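Local atomic coordinates of pyocin S5 (Pseudomonas aeruginosa PAO1, PDB entry 6THK), a protein that probably kills related bacteria by inserting a channel into their cytoplasmic membrane, which depolarises it and dissipates cellular energy. Residues D199-Q202 with L203-Y207; E92-R95 with Q96-V99; I358-S361 with A362-I365; I483-D486 with L487-A491; S234-P237 with E238-L241. The protein carries 1 engineered substitution. All coordinates share one frame; numbering follows the deposited sequence.

Interaction 1 of 5, residues D199-Q202 with L203-Y207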
loop_
_atom_site.group_PDB
_atom_site.type_symbol
_atom_site.label_atom_id
_atom_site.label_comp_id
_atom_site.label_asym_id
_atom_site.label_seq_id
_atom_site.Cartn_x
_atom_site.Cartn_y
_atom_site.Cartn_z
ATOM N N ASP A 199 -6.739 11.654 30.784
ATOM C CA ASP A 199 -7.033 10.614 29.807
ATOM C C ASP A 199 -6.958 11.153 28.386
ATOM O O ASP A 199 -6.548 10.452 27.475
ATOM C CB ASP A 199 -8.413 10.008 30.058
ATOM C CG ASP A 199 -8.454 9.135 31.291
ATOM O OD1 ASP A 199 -7.377 8.794 31.817
ATOM O OD2 ASP A 199 -9.567 8.789 31.732
ATOM N N LEU A 200 -7.378 12.399 28.215
ATOM C CA LEU A 200 -7.361 13.099 26.933
ATOM C C LEU A 200 -5.931 13.367 26.473
ATOM O O LEU A 200 -5.643 13.256 25.280
ATOM C CB LEU A 200 -8.149 14.418 26.990
ATOM C CG LEU A 200 -9.681 14.333 27.019
ATOM C CD1 LEU A 200 -10.302 15.722 26.995
ATOM C CD2 LEU A 200 -10.229 13.516 25.858
ATOM N N SER A 201 -5.043 13.730 27.418
ATOM C CA SER A 201 -3.629 13.997 27.147
ATOM C C SER A 201 -2.957 12.736 26.591
ATOM O O SER A 201 -2.229 12.833 25.605
ATOM C CB SER A 201 -2.917 14.469 28.412
ATOM O OG SER A 201 -3.385 15.736 28.839
ATOM N N GLN A 202 -3.239 11.553 27.195
ATOM C CA GLN A 202 -2.702 10.268 26.744
ATOM C C GLN A 202 -3.300 9.887 25.393
ATOM O O GLN A 202 -2.594 9.318 24.563
ATOM C CB GLN A 202 -2.913 9.159 27.790
ATOM C CG GLN A 202 -2.093 7.878 27.538
ATOM C CD GLN A 202 -0.599 8.088 27.667
ATOM O OE1 GLN A 202 -0.072 8.347 28.756
ATOM N NE2 GLN A 202 0.119 7.991 26.553
ATOM N N LEU A 203 -4.582 10.233 25.157
ATOM C CA LEU A 203 -5.253 9.981 23.885
ATOM C C LEU A 203 -4.574 10.810 22.759
ATOM O O LEU A 203 -4.430 10.308 21.645
ATOM C CB LEU A 203 -6.749 10.303 24.000
ATOM C CG LEU A 203 -7.642 9.882 22.843
ATOM C CD1 LEU A 203 -7.857 8.380 22.816
ATOM C CD2 LEU A 203 -8.980 10.578 22.919
ATOM N N GLU A 204 -4.145 12.048 23.067
ATOM C CA GLU A 204 -3.443 12.935 22.141
ATOM C C GLU A 204 -2.056 12.345 21.847
ATOM O O GLU A 204 -1.664 12.264 20.683
ATOM C CB GLU A 204 -3.336 14.368 22.701
ATOM C CG GLU A 204 -3.139 15.442 21.642
ATOM C CD GLU A 204 -2.758 16.810 22.166
ATOM O OE1 GLU A 204 -3.580 17.749 22.056
ATOM O OE2 GLU A 204 -1.626 16.948 22.681
ATOM N N ARG A 205 -1.352 11.882 22.909
ATOM C CA ARG A 205 -0.048 11.217 22.858
ATOM C C ARG A 205 -0.051 9.983 21.948
ATOM O O ARG A 205 0.868 9.840 21.141
ATOM C CB ARG A 205 0.412 10.826 24.264
ATOM C CG ARG A 205 1.693 11.516 24.658
ATOM C CD ARG A 205 1.764 11.740 26.140
ATOM N NE ARG A 205 1.760 13.168 26.447
ATOM C CZ ARG A 205 0.952 13.742 27.332
ATOM N NH1 ARG A 205 0.079 13.010 28.016
ATOM N NH2 ARG A 205 1.018 15.048 27.550
ATOM N N ASP A 206 -1.083 9.101 22.083
ATOM C CA ASP A 206 -1.261 7.877 21.283
ATOM C C ASP A 206 -1.511 8.216 19.815
ATOM O O ASP A 206 -0.983 7.549 18.931
ATOM C CB ASP A 206 -2.391 6.975 21.842
ATOM C CG ASP A 206 -2.093 6.308 23.184
ATOM O OD1 ASP A 206 -0.895 6.158 23.526
ATOM O OD2 ASP A 206 -3.060 5.891 23.870
ATOM N N TYR A 207 -2.278 9.281 19.567
ATOM C CA TYR A 207 -2.617 9.759 18.237
ATOM C C TYR A 207 -1.403 10.318 17.488
ATOM O O TYR A 207 -1.202 9.946 16.334
ATOM C CB TYR A 207 -3.736 10.795 18.337
ATOM C CG TYR A 207 -3.994 11.587 17.080
ATOM C CD1 TYR A 207 -4.584 10.994 15.968
ATOM C CD2 TYR A 207 -3.720 12.948 17.025
ATOM C CE1 TYR A 207 -4.892 11.736 14.831
ATOM C CE2 TYR A 207 -4.037 13.705 15.899
ATOM C CZ TYR A 207 -4.623 13.094 14.804
ATOM O OH TYR A 207 -4.892 13.831 13.676
#
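Gln202 reaches forward along its helix to Arg205 and Asp206. Its CG stands anti to the backbone N (chi1 -166°) and the chain then bends at chi2, which sets NE2 3.7 Å from Arg205 CB. The same amide nitrogen comes no nearer than 3.7 Å to Asp206 OD1, a loose polar approach with the amide and carboxylate planes 38° apart.

Arg205 crosses the Gln202 side chain at about a right angle and folds back over the preceding turn, bent at chi3. Its NH1 packs against Ser201 CB at 3.4 Å, while Ser201 O sits over one face of the guanidinium, displaced toward the rim. That placing gives NH1 a poor angle for a hydrogen bond; the Ser201 oxygen instead accepts from Arg205 N at 3.0 Å, with an N-H...O angle of 161°.

Leu203 works on another side of the helix. Its CB rests 3.4 Å from Leu200 O, and its CD2 meets Leu200 CD2 at 4.3 Å, a light apolar touch. Leu203 also lies on Tyr280 of helix 272-338, and the Tyr280 ring stacks with that of Tyr207. Backbone bonds such as Leu203 N to Asp199 O (3.0 Å) tie the turns together. This is the i to i+4 pattern of a regular alpha helix, here within helix 157-212 and inside a predicted coiled coil.

Interaction 2 of 5, residues E92-R95 with Q96-V99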
loop_
_atom_site.group_PDB
_atom_site.type_symbol
_atom_site.label_atom_id
_atom_site.label_comp_id
_atom_site.label_asym_id
_atom_site.label_seq_id
_atom_site.Cartn_x
_atom_site.Cartn_y
_atom_site.Cartn_z
ATOM N N GLU A 92 2.508 7.593 45.973
ATOM C CA GLU A 92 1.360 8.496 45.907
ATOM C C GLU A 92 0.200 7.783 45.199
ATOM O O GLU A 92 0.438 6.982 44.291
ATOM C CB GLU A 92 1.728 9.794 45.177
ATOM C CG GLU A 92 2.574 10.729 46.025
ATOM C CD GLU A 92 2.009 12.122 46.220
ATOM O OE1 GLU A 92 1.497 12.702 45.236
ATOM O OE2 GLU A 92 2.104 12.647 47.354
ATOM N N ALA A 93 -1.041 8.039 45.648
ATOM C CA ALA A 93 -2.246 7.435 45.082
ATOM C C ALA A 93 -2.553 7.981 43.704
ATOM O O ALA A 93 -2.331 9.164 43.435
ATOM C CB ALA A 93 -3.436 7.676 45.996
ATOM N N THR A 94 -3.078 7.107 42.838
ATOM C CA THR A 94 -3.479 7.470 41.493
ATOM C C THR A 94 -4.764 8.279 41.586
ATOM O O THR A 94 -5.424 8.286 42.631
ATOM C CB THR A 94 -3.665 6.216 40.593
ATOM O OG1 THR A 94 -4.777 5.444 41.036
ATOM C CG2 THR A 94 -2.388 5.351 40.478
ATOM N N ARG A 95 -5.129 8.923 40.489
ATOM C CA ARG A 95 -6.344 9.705 40.438
ATOM C C ARG A 95 -7.544 8.773 40.537
ATOM O O ARG A 95 -8.574 9.134 41.088
ATOM C CB ARG A 95 -6.399 10.519 39.149
ATOM C CG ARG A 95 -7.300 11.735 39.236
ATOM C CD ARG A 95 -6.807 12.869 38.361
ATOM N NE ARG A 95 -5.504 13.362 38.787
ATOM C CZ ARG A 95 -5.321 14.265 39.740
ATOM N NH1 ARG A 95 -6.359 14.772 40.373
ATOM N NH2 ARG A 95 -4.102 14.659 40.066
ATOM N N GLN A 96 -7.408 7.567 40.009
ATOM C CA GLN A 96 -8.492 6.603 40.065
ATOM C C GLN A 96 -8.717 6.148 41.500
ATOM O O GLN A 96 -9.846 6.022 41.951
ATOM C CB GLN A 96 -8.194 5.408 39.176
ATOM C CG GLN A 96 -9.390 4.504 38.954
ATOM C CD GLN A 96 -10.456 5.159 38.102
ATOM O OE1 GLN A 96 -11.105 6.115 38.521
ATOM N NE2 GLN A 96 -10.644 4.644 36.897
ATOM N N GLU A 97 -7.626 5.889 42.204
ATOM C CA GLU A 97 -7.672 5.475 43.605
ATOM C C GLU A 97 -8.370 6.523 44.494
ATOM O O GLU A 97 -9.190 6.147 45.327
ATOM C CB GLU A 97 -6.274 5.106 44.117
ATOM C CG GLU A 97 -5.822 3.746 43.608
ATOM C CD GLU A 97 -4.440 3.293 44.034
ATOM O OE1 GLU A 97 -3.561 4.160 44.248
ATOM O OE2 GLU A 97 -4.237 2.064 44.154
ATOM N N ARG A 98 -8.105 7.825 44.235
ATOM C CA ARG A 98 -8.676 8.995 44.903
ATOM C C ARG A 98 -10.187 9.063 44.654
ATOM O O ARG A 98 -10.955 9.169 45.608
ATOM C CB ARG A 98 -7.983 10.276 44.402
ATOM C CG ARG A 98 -7.679 11.282 45.510
ATOM C CD ARG A 98 -6.482 12.164 45.199
ATOM N NE ARG A 98 -5.302 11.840 46.007
ATOM C CZ ARG A 98 -4.060 11.775 45.529
ATOM N NH1 ARG A 98 -3.822 11.994 44.240
ATOM N NH2 ARG A 98 -3.048 11.482 46.338
ATOM N N VAL A 99 -10.603 8.955 43.383
ATOM C CA VAL A 99 -11.999 8.970 42.933
ATOM C C VAL A 99 -12.788 7.822 43.585
ATOM O O VAL A 99 -13.892 8.044 44.074
ATOM C CB VAL A 99 -12.067 8.934 41.375
ATOM C CG1 VAL A 99 -13.466 8.593 40.866
ATOM C CG2 VAL A 99 -11.594 10.251 40.778
#
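A capping box formed by Thr94 and Glu97 opens helix 95-121. Thr94 holds the N-cap position: its OG1 accepts from Glu97 N at 3.1 Å with an N-H...O angle of 159°. The threonine hydroxyl can do this because chi1 of 67° tucks it between its own backbone N and carbonyl carbon, on the side facing the first turn. Glu97 returns the favour. Its side chain leaves with CG beside the backbone N, runs out extended and carries OE1 back toward the loop. The bond from Thr94 N to Glu97 OE1, at 3.3 Å, is weak, though nearly straight at 168°. On the way CG passes 3.3 Å from Thr94 OG1, and the two side chains lie aslant. The other carboxylate oxygen, OE2, makes a salt bridge with Arg91, so the glutamate is held from the loop before the helix as well.

The ordinary helical bonding starts from the same threonine, with Arg98 N bonded to Thr94 O and then Val99 N to Arg95 O. Arg95 turns off the helix and pairs through NE with Glu198 of helix 157-212, while Ala93 packs on Leu83 and Thr87 of helix 42-87. The cap therefore sits where the chain comes out of one long helix and starts the next, alongside a third. Arg98 points back toward the loop, bent at chi3, and lays one guanidinium face over Ala93: the methyl CB is 3.8 Å from NH2, displaced toward the rim of the group.

Interaction 3 of 5, residues I358-S361 with A362-I365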
loop_
_atom_site.group_PDB
_atom_site.type_symbol
_atom_site.label_atom_id
_atom_site.label_comp_id
_atom_site.label_asym_id
_atom_site.label_seq_id
_atom_site.Cartn_x
_atom_site.Cartn_y
_atom_site.Cartn_z
ATOM N N ILE A 358 32.794 -17.763 -41.600
ATOM C CA ILE A 358 33.372 -17.322 -42.864
ATOM C C ILE A 358 34.827 -17.793 -42.941
ATOM O O ILE A 358 35.543 -17.732 -41.939
ATOM C CB ILE A 358 33.217 -15.790 -42.934
ATOM C CG1 ILE A 358 31.739 -15.438 -43.121
ATOM C CG2 ILE A 358 34.109 -15.134 -44.002
ATOM C CD1 ILE A 358 31.276 -14.203 -42.441
ATOM N N ARG A 359 35.260 -18.280 -44.111
ATOM C CA ARG A 359 36.640 -18.728 -44.307
ATOM C C ARG A 359 37.593 -17.522 -44.419
ATOM O O ARG A 359 37.175 -16.365 -44.297
ATOM C CB ARG A 359 36.759 -19.619 -45.553
ATOM C CG ARG A 359 35.913 -20.885 -45.497
ATOM C CD ARG A 359 35.841 -21.569 -46.843
ATOM N NE ARG A 359 37.069 -22.303 -47.157
ATOM C CZ ARG A 359 37.375 -22.766 -48.364
ATOM N NH1 ARG A 359 36.555 -22.563 -49.389
ATOM N NH2 ARG A 359 38.512 -23.420 -48.561
ATOM N N SER A 360 38.883 -17.797 -44.609
ATOM C CA SER A 360 39.864 -16.738 -44.769
ATOM C C SER A 360 39.926 -16.422 -46.264
ATOM O O SER A 360 39.544 -17.269 -47.075
ATOM C CB SER A 360 41.224 -17.201 -44.259
ATOM O OG SER A 360 41.659 -18.335 -44.990
ATOM N N SER A 361 40.400 -15.220 -46.630
ATOM C CA SER A 361 40.540 -14.809 -48.031
ATOM C C SER A 361 41.483 -15.759 -48.766
ATOM O O SER A 361 41.156 -16.163 -49.868
ATOM C CB SER A 361 41.027 -13.369 -48.137
ATOM O OG SER A 361 42.387 -13.246 -47.753
ATOM N N ALA A 362 42.587 -16.191 -48.114
ATOM C CA ALA A 362 43.564 -17.151 -48.651
ATOM C C ALA A 362 42.904 -18.487 -49.041
ATOM O O ALA A 362 43.122 -18.968 -50.156
ATOM C CB ALA A 362 44.674 -17.387 -47.636
ATOM N N GLU A 363 42.076 -19.057 -48.140
ATOM C CA GLU A 363 41.343 -20.304 -48.380
ATOM C C GLU A 363 40.437 -20.125 -49.608
ATOM O O GLU A 363 40.572 -20.872 -50.582
ATOM C CB GLU A 363 40.510 -20.722 -47.136
ATOM C CG GLU A 363 41.299 -21.382 -46.010
ATOM C CD GLU A 363 40.483 -21.812 -44.798
ATOM O OE1 GLU A 363 39.703 -22.785 -44.919
ATOM O OE2 GLU A 363 40.653 -21.206 -43.715
ATOM N N ALA A 364 39.575 -19.079 -49.574
ATOM C CA ALA A 364 38.626 -18.707 -50.629
ATOM C C ALA A 364 39.296 -18.491 -51.969
ATOM O O ALA A 364 38.794 -18.991 -52.971
ATOM C CB ALA A 364 37.868 -17.459 -50.219
ATOM N N ILE A 365 40.441 -17.756 -51.986
ATOM C CA ILE A 365 41.245 -17.468 -53.183
ATOM C C ILE A 365 41.756 -18.787 -53.773
ATOM O O ILE A 365 41.622 -18.989 -54.978
ATOM C CB ILE A 365 42.380 -16.422 -52.911
ATOM C CG1 ILE A 365 41.795 -14.998 -52.752
ATOM C CG2 ILE A 365 43.453 -16.442 -54.023
ATOM C CD1 ILE A 365 42.620 -14.030 -51.902
#
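Arg359 slants across Glu363, its guanidinium overlapping the start of that side chain: NH2 is 3.6 Å from Glu363 CB, and Glu363 C lies over one face, displaced toward the rim. The carboxylate meets the same group at its edge. Glu363 OE1 is in the guanidinium plane and takes NE at 3.5 Å, a weak but almost straight hydrogen bond (168°) within a salt bridge. The carboxylate is itself turned steeply, its plane 75° from that of the guanidinium. A firmer partner for the arginine is Ser367, bound through NH2.

Glu363 is also gripped by Ser360. The serine OG, placed between its backbone N and carbonyl carbon (chi1 60°), accepts from Glu363 N at 3.3 Å and donates weakly to Glu363 OE2, also at 3.3 Å. One hydroxyl thus links the main chain and the carboxylate of the same residue.

One residue on, Ser361 O receives Ile365 N at 2.7 Å, the donor nearly in line with the carbonyl, and Ile365 CG1 packs against that oxygen at 3.2 Å. Ile365 and Ala364 both lie on Phe439 of helix 436-446, while the backbone of Arg359 bonds to Met482. The whole is a serine N-cap with a salt bridge beside it, opening helix 361-378 of the colicin pore-forming domain.

Interaction 4 of 5, residues I483-D486 with L487-A491. With ZN (zinc ion), chain H.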
loop_
_atom_site.group_PDB
_atom_site.type_symbol
_atom_site.label_atom_id
_atom_site.label_comp_id
_atom_site.label_asym_id
_atom_site.label_seq_id
_atom_site.Cartn_x
_atom_site.Cartn_y
_atom_site.Cartn_z
ATOM N N ILE A 483 32.506 -20.057 -47.818
ATOM C CA ILE A 483 31.828 -20.939 -46.871
ATOM C C ILE A 483 32.368 -22.368 -46.905
ATOM O O ILE A 483 32.993 -22.813 -45.940
ATOM C CB ILE A 483 30.287 -20.885 -47.074
ATOM C CG1 ILE A 483 29.762 -19.434 -46.995
ATOM C CG2 ILE A 483 29.564 -21.810 -46.082
ATOM C CD1 ILE A 483 28.313 -19.212 -47.451
ATOM N N ASP A 484 32.130 -23.073 -48.017
ATOM C CA ASP A 484 32.485 -24.472 -48.198
ATOM C C ASP A 484 32.817 -24.712 -49.654
ATOM O O ASP A 484 32.130 -24.178 -50.527
ATOM C CB ASP A 484 31.256 -25.342 -47.811
ATOM C CG ASP A 484 31.508 -26.814 -47.539
ATOM O OD1 ASP A 484 32.693 -27.222 -47.516
ATOM O OD2 ASP A 484 30.516 -27.555 -47.302
ATOM N N GLU A 485 33.821 -25.569 -49.906
ATOM C CA GLU A 485 34.265 -25.995 -51.235
ATOM C C GLU A 485 33.142 -26.650 -52.045
ATOM O O GLU A 485 33.047 -26.383 -53.241
ATOM C CB GLU A 485 35.474 -26.950 -51.144
ATOM C CG GLU A 485 36.144 -27.243 -52.484
ATOM C CD GLU A 485 37.475 -26.582 -52.799
ATOM O OE1 GLU A 485 38.269 -26.333 -51.862
ATOM O OE2 GLU A 485 37.755 -26.384 -54.002
ATOM N N ASP A 486 32.303 -27.507 -51.408
ATOM C CA ASP A 486 31.194 -28.192 -52.088
ATOM C C ASP A 486 30.075 -27.225 -52.461
ATOM O O ASP A 486 29.396 -27.456 -53.461
ATOM C CB ASP A 486 30.676 -29.433 -51.323
ATOM C CG ASP A 486 30.215 -29.223 -49.894
ATOM O OD1 ASP A 486 29.157 -28.591 -49.700
ATOM O OD2 ASP A 486 30.870 -29.767 -48.971
ATOM N N LEU A 487 29.941 -26.106 -51.722
ATOM C CA LEU A 487 28.961 -25.071 -52.057
ATOM C C LEU A 487 29.430 -24.258 -53.264
ATOM O O LEU A 487 28.602 -23.864 -54.085
ATOM C CB LEU A 487 28.619 -24.166 -50.870
ATOM C CG LEU A 487 27.763 -24.781 -49.773
ATOM C CD1 LEU A 487 27.584 -23.806 -48.642
ATOM C CD2 LEU A 487 26.405 -25.214 -50.301
ATOM N N LEU A 488 30.763 -24.061 -53.397
ATOM C CA LEU A 488 31.395 -23.386 -54.534
ATOM C C LEU A 488 31.198 -24.228 -55.796
ATOM O O LEU A 488 30.729 -23.681 -56.795
ATOM C CB LEU A 488 32.892 -23.136 -54.286
ATOM C CG LEU A 488 33.731 -22.737 -55.516
ATOM C CD1 LEU A 488 33.271 -21.404 -56.107
ATOM C CD2 LEU A 488 35.199 -22.679 -55.178
ATOM N N GLU A 489 31.547 -25.534 -55.742
ATOM C CA GLU A 489 31.387 -26.492 -56.836
ATOM C C GLU A 489 29.966 -26.520 -57.393
ATOM O O GLU A 489 29.786 -26.424 -58.606
ATOM C CB GLU A 489 31.799 -27.893 -56.376
ATOM C CG GLU A 489 33.246 -28.191 -56.725
ATOM C CD GLU A 489 34.015 -29.017 -55.714
ATOM O OE1 GLU A 489 35.257 -28.886 -55.672
ATOM O OE2 GLU A 489 33.382 -29.787 -54.956
ATOM N N LYS A 490 28.960 -26.630 -56.502
ATOM C CA LYS A 490 27.543 -26.642 -56.856
ATOM C C LYS A 490 27.116 -25.354 -57.565
ATOM O O LYS A 490 26.400 -25.423 -58.560
ATOM C CB LYS A 490 26.675 -26.875 -55.614
ATOM C CG LYS A 490 26.611 -28.335 -55.178
ATOM C CD LYS A 490 26.028 -28.496 -53.779
ATOM C CE LYS A 490 25.926 -29.947 -53.396
ATOM N NZ LYS A 490 25.623 -30.098 -51.956
ATOM N N ALA A 491 27.557 -24.184 -57.053
ATOM C CA ALA A 491 27.178 -22.893 -57.617
ATOM C C ALA A 491 27.906 -22.676 -58.919
ATOM O O ALA A 491 27.301 -22.204 -59.880
ATOM C CB ALA A 491 27.464 -21.772 -56.632
HETATM ZN ZN ZN H . 36.815 -27.202 -55.863
#
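Glu485 and Glu489, one helical turn apart, slant across each other with their carboxylates converging on a zinc ion. Glu485 OE2 binds the metal at 2.2 Å and Glu489 OE1 at 2.3 Å, the two carboxylate planes being 41° apart. Glu485 gets there with CG anti to the backbone N (chi1 -170°) and a bend at chi2; Glu489 also bends at chi2, turning its carboxylate back along the helix. The ligand oxygen Glu489 OE1 passes 3.7 Å from Glu485 CG. Ser367 bonds to the second oxygen of Glu485, OE1, which should help fix the rotation of that group.

A different side of the turn is apolar. Leu487 crosses Ile483 at a slant, CD1 against CG2 at 3.8 Å, and its CG lies 4.0 Å from Asp484 CB. Ile483 continues onto Leu349 and Ala353 of helix 340-353.

Asp484 occupies the N-cap position without a capping bond from its side chain. Its carbonyl oxygen starts the helical bonding, accepting Leu488 N at 3.2 Å in the carbonyl plane and, weakly, Leu487 N. Further on, Lys490 stays 4.5 Å (NZ) from Asp486 OD1, beyond a salt bridge, and bonds to Gln348 instead. Two glutamates at i and i+4, completed by His371 from helix 361-378, make a zinc site that bridges two helices of the pore-forming domain.

Interaction 5 of 5, residues S234-P237 with E238-L241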
loop_
_atom_site.group_PDB
_atom_site.type_symbol
_atom_site.label_atom_id
_atom_site.label_comp_id
_atom_site.label_asym_id
_atom_site.label_seq_id
_atom_site.Cartn_x
_atom_site.Cartn_y
_atom_site.Cartn_z
ATOM N N SER A 234 6.487 -18.707 -9.745
ATOM C CA SER A 234 7.146 -18.025 -10.866
ATOM C C SER A 234 6.275 -16.866 -11.371
ATOM O O SER A 234 5.862 -16.890 -12.527
ATOM C CB SER A 234 7.466 -19.010 -11.984
ATOM O OG SER A 234 8.414 -18.414 -12.855
ATOM N N PRO A 235 5.871 -15.903 -10.514
ATOM C CA PRO A 235 4.950 -14.865 -10.999
ATOM C C PRO A 235 5.592 -13.824 -11.906
ATOM O O PRO A 235 6.710 -13.399 -11.659
ATOM C CB PRO A 235 4.411 -14.247 -9.704
ATOM C CG PRO A 235 5.522 -14.382 -8.741
ATOM C CD PRO A 235 6.206 -15.691 -9.086
ATOM N N THR A 236 4.882 -13.419 -12.960
ATOM C CA THR A 236 5.357 -12.353 -13.857
ATOM C C THR A 236 5.070 -11.036 -13.131
ATOM O O THR A 236 4.153 -11.015 -12.301
ATOM C CB THR A 236 4.611 -12.374 -15.219
ATOM O OG1 THR A 236 3.195 -12.270 -15.018
ATOM C CG2 THR A 236 4.948 -13.603 -16.073
ATOM N N PRO A 237 5.772 -9.955 -13.459
ATOM C CA PRO A 237 5.472 -8.697 -12.772
ATOM C C PRO A 237 4.008 -8.256 -12.896
ATOM O O PRO A 237 3.509 -7.603 -11.999
ATOM C CB PRO A 237 6.402 -7.709 -13.458
ATOM C CG PRO A 237 7.565 -8.544 -13.864
ATOM C CD PRO A 237 6.974 -9.852 -14.295
ATOM N N GLU A 238 3.325 -8.649 -13.963
ATOM C CA GLU A 238 1.925 -8.279 -14.153
ATOM C C GLU A 238 1.015 -9.025 -13.184
ATOM O O GLU A 238 -0.045 -8.537 -12.811
ATOM C CB GLU A 238 1.490 -8.560 -15.587
ATOM C CG GLU A 238 1.278 -7.324 -16.440
ATOM C CD GLU A 238 0.562 -7.641 -17.739
ATOM O OE1 GLU A 238 1.180 -7.516 -18.815
ATOM O OE2 GLU A 238 -0.624 -8.022 -17.684
ATOM N N GLN A 239 1.432 -10.223 -12.801
ATOM C CA GLN A 239 0.698 -11.065 -11.855
ATOM C C GLN A 239 0.752 -10.516 -10.427
ATOM O O GLN A 239 -0.302 -10.431 -9.781
ATOM C CB GLN A 239 1.220 -12.503 -11.879
ATOM C CG GLN A 239 0.696 -13.344 -13.037
ATOM C CD GLN A 239 1.423 -14.663 -13.105
ATOM O OE1 GLN A 239 1.176 -15.585 -12.322
ATOM N NE2 GLN A 239 2.359 -14.773 -14.030
ATOM N N TRP A 240 1.970 -10.150 -9.927
ATOM C CA TRP A 240 2.100 -9.628 -8.569
ATOM C C TRP A 240 1.600 -8.186 -8.475
ATOM O O TRP A 240 1.145 -7.794 -7.399
ATOM C CB TRP A 240 3.498 -9.833 -7.947
ATOM C CG TRP A 240 4.598 -8.907 -8.373
ATOM C CD1 TRP A 240 4.689 -7.565 -8.124
ATOM C CD2 TRP A 240 5.861 -9.294 -8.946
ATOM N NE1 TRP A 240 5.885 -7.073 -8.607
ATOM C CE2 TRP A 240 6.629 -8.116 -9.109
ATOM C CE3 TRP A 240 6.403 -10.521 -9.376
ATOM C CZ2 TRP A 240 7.911 -8.131 -9.673
ATOM C CZ3 TRP A 240 7.674 -10.531 -9.934
ATOM C CH2 TRP A 240 8.413 -9.349 -10.078
ATOM N N LEU A 241 1.584 -7.463 -9.588
ATOM C CA LEU A 241 1.059 -6.109 -9.600
ATOM C C LEU A 241 -0.457 -6.187 -9.461
ATOM O O LEU A 241 -1.056 -5.392 -8.757
ATOM C CB LEU A 241 1.437 -5.383 -10.883
ATOM C CG LEU A 241 2.790 -4.680 -10.862
ATOM C CD1 LEU A 241 3.228 -4.295 -12.260
ATOM C CD2 LEU A 241 2.766 -3.471 -9.951
#
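Thr236 O is gripped by two amides of the first helical turn. Gln239 N reaches it at 2.9 Å with a bent N-H...O angle of 132°, coming from well above the carbonyl plane, and Trp240 N adds a weak bond at 3.3 Å. Thr236 is the N-cap: its OG1, set between backbone N and carbonyl carbon, also accepts from Gln239 N, but weakly, at 3.5 Å. Gln239 N is therefore shared between the carbonyl and the hydroxyl of one threonine.

The largest side chain here is Trp240. Its chi1 of 78° swings the indole back over the beginning of the helix, where it lies on Pro237. Pro237 CA sits squarely over the face of the six-membered ring, 3.7 Å from its centroid and only 4° off the normal, a CH-pi contact. The proline ring continues the overlap, CG touching Trp240 CH2 at 4.0 Å. Pro235 comes in at about a right angle, its CG 4.0 Å from Trp240 CE3, so Pro235 of the loop and Pro237 of the first turn both pack on one indole.

Pro237 is the first residue of the helix, a place where its missing N-H costs nothing. Its carbonyl oxygen accepts from Leu241 N at 3.1 Å, and Leu241 CG packs close to the same atom. The cap begins helix 237-267, after the loop that follows helix 214-227, and rests on helix 272-338: Pro237 meets Arg306, and Leu241 lies against Glu302, Thr303 and Arg306.

Along the chain the order is interaction 2, interaction 1, interaction 5, interaction 3 and interaction 4, in series through a mostly helical, elongated molecule. Interactions 1 and 2 are neighbours, centres about 19 Å apart, interaction 1 within helix 157-212, interaction 2 at the start of helix 95-121. Interaction 5 opens helix 237-267, its centre about 43 Å from that of interaction 1 and about 51 Å from those of interactions 3 and 4. These last two share the pore-forming domain and touch, Arg359 CD lying 3.2 Å from Ile483 O. Interactions 2 and 3, about 105 Å apart between centres, lie on opposite sides of the chain's centre, so the pore-forming part is far from the early helices.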